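Local structure of putative thiol-disulfide isomerase or thioredoxin (Salmonella enterica subsp. enterica serovar Typhimurium, 3L9V) at residues 28-33 with 86-91; 69-74 with 132-137. The protein probably catalyses disulfide exchange in the cell envelope as a DsbA-like thiol-disulfide oxidoreductase of the thioredoxin fold. All coordinates share one frame; numbering follows the deposited sequence. Where two conformers were deposited one is given.

Interaction 1: residues 28-33 with 86-91; sequences PCYAFS and AFFTAG
Phe88 meets Tyr30, Cys29 and Ser33 where helix 80-93, in the helical part of this DsbA-like protein, packs against helix 27-35 of its thioredoxin fold. The latter carries Cys29, the second cysteine of what is probably the CxxC redox motif begun by Cys26. The axes of the short segments 28-33 and 86-91 run at 131° to each other and come no nearer than 10.9 Å, a distance largely bridged by the benzyl group of Phe88.

Along 86-91, Ala86 and Phe87 turn to helix 100-111 instead, both touching Val106, and the ring of Phe87 also meets Phe24. Phe88 comes next, its ring laid against the backbone of the opposite helix. Tyr30 CA sits over one face in a CH-pi contact, 3.9 Å from the ring centroid. The far end of the ring reaches the start of 28-33, with Cys29 CB 4.1 Å from Phe88 CZ. Ser33 CB approaches obliquely, 3.7 Å from Phe88 CE2, and the Ser33 hydroxyl makes a weak hydrogen bond to Glu84 one turn back on helix 80-93. Phe24 also meets the Phe88 ring edge-to-face.

Beyond Phe88, Thr89 bends its hydroxyl back to the carbonyl of Lys85. The phenol of Tyr30 reaches past this turn to Met92 and Val93. With CG anti to the backbone N (chi1 172°), it passes alongside Phe88, the two side chains running in opposite directions, with the ring planes 55° apart; Phe88 CB lies at the phenol edge, 3.8 Å from Tyr30 CD1.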
loop_
_atom_site.group_PDB
_atom_site.type_symbol
_atom_site.label_atom_id
_atom_site.label_comp_id
_atom_site.label_asym_id
_atom_site.label_seq_id
_atom_site.Cartn_x
_atom_site.Cartn_y
_atom_site.Cartn_z
ATOM N N PRO A 28 -2.659 -11.492 -0.451
ATOM C CA PRO A 28 -2.607 -11.021 -1.835
ATOM C C PRO A 28 -1.799 -9.716 -1.970
ATOM O O PRO A 28 -1.198 -9.508 -3.013
ATOM C CB PRO A 28 -4.081 -10.785 -2.188
ATOM C CG PRO A 28 -4.845 -11.573 -1.216
ATOM C CD PRO A 28 -4.036 -11.614 0.047
ATOM N N CYS A 29 -1.804 -8.869 -0.937
ATOM C CA CYS A 29 -0.968 -7.656 -0.936
ATOM C C CYS A 29 0.503 -8.032 -0.953
ATOM O O CYS A 29 1.281 -7.472 -1.712
ATOM C CB CYS A 29 -1.259 -6.772 0.279
ATOM S SG CYS A 29 -2.965 -6.203 0.449
ATOM N N TYR A 30 0.876 -9.006 -0.123
ATOM C CA TYR A 30 2.234 -9.537 -0.141
ATOM C C TYR A 30 2.576 -9.981 -1.543
ATOM O O TYR A 30 3.629 -9.650 -2.087
ATOM C CB TYR A 30 2.336 -10.753 0.799
ATOM C CG TYR A 30 3.665 -11.485 0.708
ATOM C CD1 TYR A 30 4.864 -10.819 0.956
ATOM C CD2 TYR A 30 3.717 -12.842 0.393
ATOM C CE1 TYR A 30 6.078 -11.483 0.902
ATOM C CE2 TYR A 30 4.936 -13.518 0.334
ATOM C CZ TYR A 30 6.105 -12.831 0.590
ATOM O OH TYR A 30 7.305 -13.478 0.521
ATOM N N ALA A 31 1.680 -10.765 -2.145
ATOM C CA ALA A 31 1.914 -11.242 -3.505
ATOM C C ALA A 31 2.068 -10.087 -4.511
ATOM O O ALA A 31 2.996 -10.091 -5.336
ATOM C CB ALA A 31 0.803 -12.234 -3.948
ATOM N N PHE A 32 1.173 -9.095 -4.462
ATOM C CA PHE A 32 1.272 -7.996 -5.442
ATOM C C PHE A 32 2.620 -7.260 -5.324
ATOM O O PHE A 32 3.241 -6.885 -6.325
ATOM C CB PHE A 32 0.146 -6.966 -5.264
ATOM C CG PHE A 32 -1.155 -7.360 -5.891
ATOM C CD1 PHE A 32 -1.407 -8.681 -6.250
ATOM C CD2 PHE A 32 -2.137 -6.412 -6.115
ATOM C CE1 PHE A 32 -2.613 -9.038 -6.824
ATOM C CE2 PHE A 32 -3.348 -6.767 -6.697
ATOM C CZ PHE A 32 -3.586 -8.079 -7.044
ATOM N N SER A 33 3.048 -7.032 -4.087
ATOM C CA SER A 33 4.208 -6.186 -3.834
ATOM C C SER A 33 5.507 -6.960 -4.028
ATOM O O SER A 33 6.443 -6.476 -4.661
ATOM C CB SER A 33 4.155 -5.644 -2.402
ATOM O OG SER A 33 5.410 -5.130 -1.994
ATOM N N ALA A 86 10.817 -4.630 4.149
ATOM C CA ALA A 86 11.127 -5.071 5.514
ATOM C C ALA A 86 9.930 -5.651 6.284
ATOM O O ALA A 86 10.061 -6.685 6.956
ATOM C CB ALA A 86 11.781 -3.946 6.315
ATOM N N PHE A 87 8.768 -4.999 6.196
ATOM C CA PHE A 87 7.605 -5.464 6.943
ATOM C C PHE A 87 6.937 -6.719 6.345
ATOM O O PHE A 87 6.345 -7.519 7.077
ATOM C CB PHE A 87 6.594 -4.343 7.148
ATOM C CG PHE A 87 6.946 -3.408 8.288
ATOM C CD1 PHE A 87 7.126 -3.888 9.569
ATOM C CD2 PHE A 87 7.067 -2.054 8.076
ATOM C CE1 PHE A 87 7.431 -3.024 10.617
ATOM C CE2 PHE A 87 7.389 -1.191 9.114
ATOM C CZ PHE A 87 7.577 -1.673 10.378
ATOM N N PHE A 88 7.019 -6.885 5.026
ATOM C CA PHE A 88 6.498 -8.104 4.425
ATOM C C PHE A 88 7.404 -9.294 4.746
ATOM O O PHE A 88 6.932 -10.376 5.021
ATOM C CB PHE A 88 6.312 -7.938 2.920
ATOM C CG PHE A 88 4.964 -7.348 2.546
ATOM C CD1 PHE A 88 3.814 -7.855 3.090
ATOM C CD2 PHE A 88 4.873 -6.303 1.629
ATOM C CE1 PHE A 88 2.567 -7.319 2.740
ATOM C CE2 PHE A 88 3.645 -5.765 1.282
ATOM C CZ PHE A 88 2.497 -6.269 1.838
ATOM N N THR A 89 8.712 -9.075 4.710
ATOM C CA THR A 89 9.656 -10.099 5.147
ATOM C C THR A 89 9.405 -10.456 6.600
ATOM O O THR A 89 9.219 -11.628 6.933
ATOM C CB THR A 89 11.090 -9.616 4.972
ATOM O OG1 THR A 89 11.278 -9.294 3.598
ATOM C CG2 THR A 89 12.089 -10.703 5.386
ATOM N N ALA A 90 9.336 -9.441 7.459
ATOM C CA ALA A 90 9.167 -9.685 8.888
ATOM C C ALA A 90 7.889 -10.441 9.201
ATOM O O ALA A 90 7.872 -11.308 10.077
ATOM C CB ALA A 90 9.218 -8.388 9.681
ATOM N N GLY A 91 6.809 -10.114 8.497
ATOM C CA GLY A 91 5.551 -10.763 8.799
ATOM C C GLY A 91 5.374 -12.062 8.024
ATOM O O GLY A 91 5.545 -13.156 8.572
#

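Interaction 2: residues 69-74 with 132-137; sequences RAWALA and ALQERL
Gln134 spans the gap between helices 125-140 and 64-77 and sets its amide against Trp71 and Ala72. Even the nearest CA atoms, those of Ala72 and Gln134, are 7.9 Å apart, and all direct touching between the two segments falls to this one extended side chain.

The tight part lies at the amide. Its oxygen comes in at the edge of the indole, near the ring plane, with Gln134 OE1 3.1 Å from Trp71 CD1; amide and indole planes are turned 44° against each other. On the other branch of the amide, Gln134 NE2 rests 3.4 Å from Ala72 CB. The chain stays extended beyond CG (chi2 176°), which carries the amide across to the opposite helix, where it meets the indole side chain at about a right angle.

Neither polar end is left to these apolar neighbours. Gln134 OE1 accepts from the backbone N of His56 and NE2 donates to the carbonyl of Thr68, bonds that fix which way round the buried amide lies. Trp71 NE1 gives its hydrogen to the carbonyl of Lys54, which shares strand 52-56 with His56, and Phe22 meets the indole edge-to-face.

Away from this point the two segments part. Leu133 and Leu137 are partly exposed, the latter resting on Tyr55, and Arg136 is exposed, its guanidinium folded back with one face over its own helix at Leu133 CA. The CB of Arg69 points away from 132-137, but its guanidinium NH1 bonds Asn128 and the carbonyl of Ile122.

Tied through Gln134 and Trp71 to edge strand 52-56, the pair forms a junction between the helical insertion and the thioredoxin sheet, an arrangement belonging to the DsbA fold.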
loop_
_atom_site.group_PDB
_atom_site.type_symbol
_atom_site.label_atom_id
_atom_site.label_comp_id
_atom_site.label_asym_id
_atom_site.label_seq_id
_atom_site.Cartn_x
_atom_site.Cartn_y
_atom_site.Cartn_z
ATOM N N ARG A 69 0.721 3.586 11.398
ATOM C CA ARG A 69 1.509 4.711 11.909
ATOM C C ARG A 69 2.947 4.546 11.473
ATOM O O ARG A 69 3.585 5.513 11.099
ATOM C CB ARG A 69 1.398 4.811 13.440
ATOM C CG ARG A 69 2.201 5.984 14.100
ATOM C CD ARG A 69 1.743 6.213 15.550
ATOM N NE ARG A 69 0.453 6.882 15.606
ATOM C CZ ARG A 69 0.291 8.202 15.519
ATOM N NH1 ARG A 69 1.349 8.994 15.406
ATOM N NH2 ARG A 69 -0.927 8.730 15.551
ATOM N N ALA A 70 3.449 3.310 11.490
ATOM C CA ALA A 70 4.806 3.044 11.040
ATOM C C ALA A 70 4.940 3.402 9.563
ATOM O O ALA A 70 5.928 4.021 9.149
ATOM C CB ALA A 70 5.176 1.580 11.281
ATOM N N TRP A 71 3.919 3.039 8.776
ATOM C CA TRP A 71 3.888 3.403 7.362
ATOM C C TRP A 71 3.787 4.927 7.151
ATOM O O TRP A 71 4.392 5.482 6.250
ATOM C CB TRP A 71 2.693 2.717 6.685
ATOM C CG TRP A 71 2.712 2.856 5.207
ATOM C CD1 TRP A 71 1.871 3.632 4.440
ATOM C CD2 TRP A 71 3.607 2.202 4.289
ATOM N NE1 TRP A 71 2.211 3.511 3.107
ATOM C CE2 TRP A 71 3.256 2.631 2.986
ATOM C CE3 TRP A 71 4.681 1.310 4.446
ATOM C CZ2 TRP A 71 3.927 2.179 1.840
ATOM C CZ3 TRP A 71 5.353 0.872 3.320
ATOM C CH2 TRP A 71 4.971 1.301 2.024
ATOM N N ALA A 72 2.965 5.573 7.957
ATOM C CA ALA A 72 2.883 7.032 7.937
ATOM C C ALA A 72 4.298 7.608 8.128
ATOM O O ALA A 72 4.690 8.569 7.476
ATOM C CB ALA A 72 1.927 7.504 9.044
ATOM N N LEU A 73 5.088 6.979 8.996
ATOM C CA LEU A 73 6.435 7.483 9.275
ATOM C C LEU A 73 7.320 7.273 8.056
ATOM O O LEU A 73 8.005 8.197 7.595
ATOM C CB LEU A 73 7.033 6.819 10.539
ATOM C CG LEU A 73 8.448 7.294 10.861
ATOM C CD1 LEU A 73 8.482 8.816 11.116
ATOM C CD2 LEU A 73 8.990 6.505 12.065
ATOM N N ALA A 74 7.291 6.050 7.521
ATOM C CA ALA A 74 7.928 5.752 6.246
ATOM C C ALA A 74 7.595 6.796 5.158
ATOM O O ALA A 74 8.475 7.277 4.459
ATOM C CB ALA A 74 7.496 4.367 5.756
ATOM N N ALA A 132 -3.731 10.463 9.934
ATOM C CA ALA A 132 -5.041 11.044 9.658
ATOM C C ALA A 132 -5.379 10.873 8.194
ATOM O O ALA A 132 -6.478 10.449 7.850
ATOM C CB ALA A 132 -5.074 12.513 10.024
ATOM N N LEU A 133 -4.436 11.208 7.322
ATOM C CA LEU A 133 -4.702 11.119 5.897
ATOM C C LEU A 133 -5.092 9.688 5.480
ATOM O O LEU A 133 -6.045 9.498 4.708
ATOM C CB LEU A 133 -3.499 11.585 5.093
ATOM C CG LEU A 133 -3.688 11.436 3.579
ATOM C CD1 LEU A 133 -4.720 12.440 3.032
ATOM C CD2 LEU A 133 -2.366 11.560 2.846
ATOM N N GLN A 134 -4.366 8.686 5.983
ATOM C CA GLN A 134 -4.640 7.298 5.580
ATOM C C GLN A 134 -6.032 6.864 5.991
ATOM O O GLN A 134 -6.747 6.182 5.229
ATOM C CB GLN A 134 -3.582 6.331 6.119
ATOM C CG GLN A 134 -2.198 6.520 5.453
ATOM C CD GLN A 134 -1.145 5.604 6.072
ATOM O OE1 GLN A 134 -0.907 4.498 5.579
ATOM N NE2 GLN A 134 -0.514 6.065 7.159
ATOM N N GLU A 135 -6.426 7.274 7.191
ATOM C CA GLU A 135 -7.726 6.899 7.706
ATOM C C GLU A 135 -8.827 7.705 7.004
ATOM O O GLU A 135 -9.916 7.189 6.762
ATOM C CB GLU A 135 -7.784 7.081 9.221
ATOM C CG GLU A 135 -6.718 6.289 9.999
ATOM C CD GLU A 135 -6.952 4.766 10.002
ATOM O OE1 GLU A 135 -7.892 4.293 9.325
ATOM O OE2 GLU A 135 -6.187 4.038 10.687
ATOM N N ARG A 136 -8.535 8.960 6.663
ATOM C CA ARG A 136 -9.486 9.796 5.936
ATOM C C ARG A 136 -9.739 9.195 4.548
ATOM O O ARG A 136 -10.885 8.975 4.147
ATOM C CB ARG A 136 -8.956 11.238 5.818
ATOM C CG ARG A 136 -9.796 12.156 4.941
ATOM C CD ARG A 136 -9.586 13.647 5.300
ATOM N NE ARG A 136 -8.275 14.149 4.902
ATOM C CZ ARG A 136 -7.242 14.310 5.729
ATOM N NH1 ARG A 136 -7.345 14.009 7.020
ATOM N NH2 ARG A 136 -6.097 14.771 5.259
ATOM N N LEU A 137 -8.663 8.891 3.835
ATOM C CA LEU A 137 -8.802 8.398 2.475
ATOM C C LEU A 137 -9.453 7.009 2.429
ATOM O O LEU A 137 -10.100 6.658 1.434
ATOM C CB LEU A 137 -7.469 8.451 1.741
ATOM C CG LEU A 137 -6.890 9.868 1.611
ATOM C CD1 LEU A 137 -5.483 9.850 0.979
ATOM C CD2 LEU A 137 -7.843 10.784 0.818
#

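How the interactions relate
Both contacts join helices within the DsbA-like domain, but they differ in burial and chemistry. Interaction 1 is partly buried and apolar, built round an aromatic ring at the helix bearing the probable redox motif; interaction 2 is buried and centres on an amide whose hydrogen bonds lead to strand 52-56 and to a carbonyl of helix 64-77 just before segment 69-74. It also buries less surface, 116 against 198 Å². Their centres lie about 18 Å apart, yet consecutive helices 64-77 and 80-93 connect them: Phe87 CZ of 86-91 packs 4.1 Å from Ala70 CB of 69-74, and Trp71 touches Ile83 and Glu84 of helix 80-93.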